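B-agarase (Agarivorans gilvus, PDB 5Z6P) probably hydrolyses agarose as a beta-agarase of glycoside hydrolase family 50. Local coordinates at residues I319-K324 / A388-E393. Numbering follows the deposited sequence.
Sequences IDYDHK and AVEQGE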
loop_
_atom_site.group_PDB
_atom_site.type_symbol
_atom_site.label_atom_id
_atom_site.label_comp_id
_atom_site.label_asym_id
_atom_site.label_seq_id
_atom_site.Cartn_x
_atom_site.Cartn_y
_atom_site.Cartn_z
ATOM N N ILE A 319 22.903 15.887 -1.189
ATOM C CA ILE A 319 24.358 15.807 -1.006
ATOM C C ILE A 319 24.849 14.381 -1.283
ATOM O O ILE A 319 24.351 13.418 -0.701
ATOM C CB ILE A 319 24.797 16.231 0.420
ATOM C CG1 ILE A 319 24.345 17.666 0.734
ATOM C CG2 ILE A 319 26.313 16.059 0.597
ATOM C CD1 ILE A 319 24.789 18.699 -0.275
ATOM N N ASP A 320 25.812 14.274 -2.196
ATOM C CA ASP A 320 26.388 13.011 -2.645
ATOM C C ASP A 320 25.377 12.116 -3.336
ATOM O O ASP A 320 25.594 10.915 -3.462
ATOM C CB ASP A 320 27.026 12.267 -1.474
ATOM C CG ASP A 320 28.462 12.673 -1.246
ATOM O OD1 ASP A 320 28.864 13.698 -1.812
ATOM O OD2 ASP A 320 29.179 11.973 -0.511
ATOM N N TYR A 321 24.267 12.685 -3.788
ATOM C CA TYR A 321 23.307 11.866 -4.507
ATOM C C TYR A 321 23.858 11.418 -5.855
ATOM O O TYR A 321 24.296 12.237 -6.644
ATOM C CB TYR A 321 21.979 12.584 -4.754
ATOM C CG TYR A 321 21.088 11.676 -5.550
ATOM C CD1 TYR A 321 20.543 10.550 -4.968
ATOM C CD2 TYR A 321 20.863 11.889 -6.902
ATOM C CE1 TYR A 321 19.761 9.683 -5.688
ATOM C CE2 TYR A 321 20.079 11.024 -7.632
ATOM C CZ TYR A 321 19.532 9.922 -7.015
ATOM O OH TYR A 321 18.749 9.049 -7.720
ATOM N N ASP A 322 23.798 10.123 -6.135
ATOM C CA ASP A 322 24.182 9.646 -7.453
ATOM C C ASP A 322 23.466 8.358 -7.823
ATOM O O ASP A 322 23.026 7.605 -6.960
ATOM C CB ASP A 322 25.696 9.447 -7.525
ATOM C CG ASP A 322 26.216 9.414 -8.950
ATOM O OD1 ASP A 322 25.445 9.713 -9.882
ATOM O OD2 ASP A 322 27.407 9.104 -9.136
ATOM N N HIS A 323 23.339 8.125 -9.122
ATOM C CA HIS A 323 22.752 6.899 -9.649
ATOM C C HIS A 323 23.483 6.534 -10.935
ATOM O O HIS A 323 23.265 7.165 -11.961
ATOM C CB HIS A 323 21.255 7.087 -9.907
ATOM C CG HIS A 323 20.499 5.810 -10.101
ATOM N ND1 HIS A 323 21.047 4.566 -9.839
ATOM C CD2 HIS A 323 19.236 5.573 -10.526
ATOM C CE1 HIS A 323 20.157 3.632 -10.099
ATOM N NE2 HIS A 323 19.046 4.216 -10.521
ATOM N N LYS A 324 24.375 5.548 -10.882
ATOM C CA LYS A 324 25.137 5.184 -12.078
ATOM C C LYS A 324 25.554 3.724 -12.135
ATOM O O LYS A 324 25.573 3.024 -11.126
ATOM C CB LYS A 324 26.394 6.055 -12.214
ATOM C CG LYS A 324 26.358 6.992 -13.428
ATOM C CD LYS A 324 26.178 6.223 -14.748
ATOM C CE LYS A 324 25.595 7.108 -15.838
ATOM N NZ LYS A 324 26.263 8.438 -15.929
ATOM N N ALA A 388 24.219 -1.207 -11.015
ATOM C CA ALA A 388 24.094 0.186 -10.776
ATOM C C ALA A 388 24.111 0.492 -9.278
ATOM O O ALA A 388 23.472 -0.171 -8.497
ATOM C CB ALA A 388 22.831 0.699 -11.401
ATOM N N VAL A 389 24.839 1.531 -8.908
ATOM C CA VAL A 389 24.927 1.980 -7.535
ATOM C C VAL A 389 24.164 3.271 -7.356
ATOM O O VAL A 389 24.339 4.181 -8.108
ATOM C CB VAL A 389 26.395 2.223 -7.144
ATOM C CG1 VAL A 389 26.949 3.353 -7.946
ATOM C CG2 VAL A 389 26.514 2.587 -5.683
ATOM N N GLU A 390 23.339 3.335 -6.345
ATOM C CA GLU A 390 22.590 4.521 -6.024
ATOM C C GLU A 390 22.837 4.901 -4.552
ATOM O O GLU A 390 22.709 4.089 -3.685
ATOM C CB GLU A 390 21.131 4.297 -6.279
ATOM C CG GLU A 390 20.333 5.560 -6.442
ATOM C CD GLU A 390 18.872 5.360 -6.187
ATOM O OE1 GLU A 390 18.129 6.340 -6.236
ATOM O OE2 GLU A 390 18.465 4.227 -5.934
ATOM N N GLN A 391 23.188 6.145 -4.293
ATOM C CA GLN A 391 23.537 6.586 -2.968
ATOM C C GLN A 391 23.268 8.022 -2.642
ATOM O O GLN A 391 22.982 8.804 -3.508
ATOM C CB GLN A 391 25.049 6.370 -2.763
ATOM C CG GLN A 391 25.933 7.341 -3.514
ATOM C CD GLN A 391 27.379 7.451 -3.039
ATOM O OE1 GLN A 391 27.849 6.722 -2.196
ATOM N NE2 GLN A 391 28.066 8.382 -3.583
ATOM N N GLY A 392 23.391 8.351 -1.371
ATOM C CA GLY A 392 23.271 9.729 -0.960
ATOM C C GLY A 392 23.168 9.939 0.527
ATOM O O GLY A 392 22.797 9.058 1.282
ATOM N N GLU A 393 23.499 11.145 0.943
ATOM C CA GLU A 393 23.235 11.582 2.299
ATOM C C GLU A 393 21.731 11.636 2.521
ATOM O O GLU A 393 20.990 11.974 1.612
ATOM C CB GLU A 393 23.867 12.949 2.537
ATOM C CG GLU A 393 23.587 13.545 3.885
ATOM C CD GLU A 393 24.101 14.965 4.007
ATOM O OE1 GLU A 393 23.341 15.903 3.715
ATOM O OE2 GLU A 393 25.269 15.139 4.401
HETATM O O HOH W 1 21.628 12.886 -0.874
HETATM O O HOH W 2 29.435 9.321 -0.564
#
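Asp322 and Lys324 pair with Gln391 and Val389 in an antiparallel beta ladder, which joins an outer strand (315-325) to the central strand (388-395) of a three-stranded antiparallel sheet. Both are hydrogen-bonded pairs, as reciprocal bonds demonstrate: Gln391 N to Asp322 O at 3.0 Å, for example, is matched by Asp322 N to Gln391 O. His323 and Glu390, the non-hydrogen-bonded pair between them, approach to 4.3 Å between CA atoms. The ladder is interrupted at Asp320, whose positive phi (63°) turns the chain; beyond it, Ile319 O accepts Glu393 N at 2.9 Å. There Glu393 lies alongside Ile319, its OE1 and OE2 hydrogen-bonded to Thr317 OG1 and Tyr370 OH.

The closer packing centres on Glu390. Its CG lies over the His323 ring, 3.9 Å from the centroid and 26° off the normal, a CH-pi contact. With CG anti to the backbone N (chi1 -160°) and the chain extended beyond it, Glu390 brings OE1 to the edge of the buried Tyr321 ring, 3.2 Å from Tyr321 OH. His323 ND1 is covered here without a polar partner in the model.

On the face of Asp322, Lys324, Val389 and Gln391, the solvent side is that of exposed Lys324, its side chain no nearer than 5.0 Å to 388-393. Gln391 OE1 is hydrogen-bonded to Arg382 NH2 of strand 378-384, and a water donates to Asp320 OD2 at 2.7 Å and only weakly to Gln391 OE1.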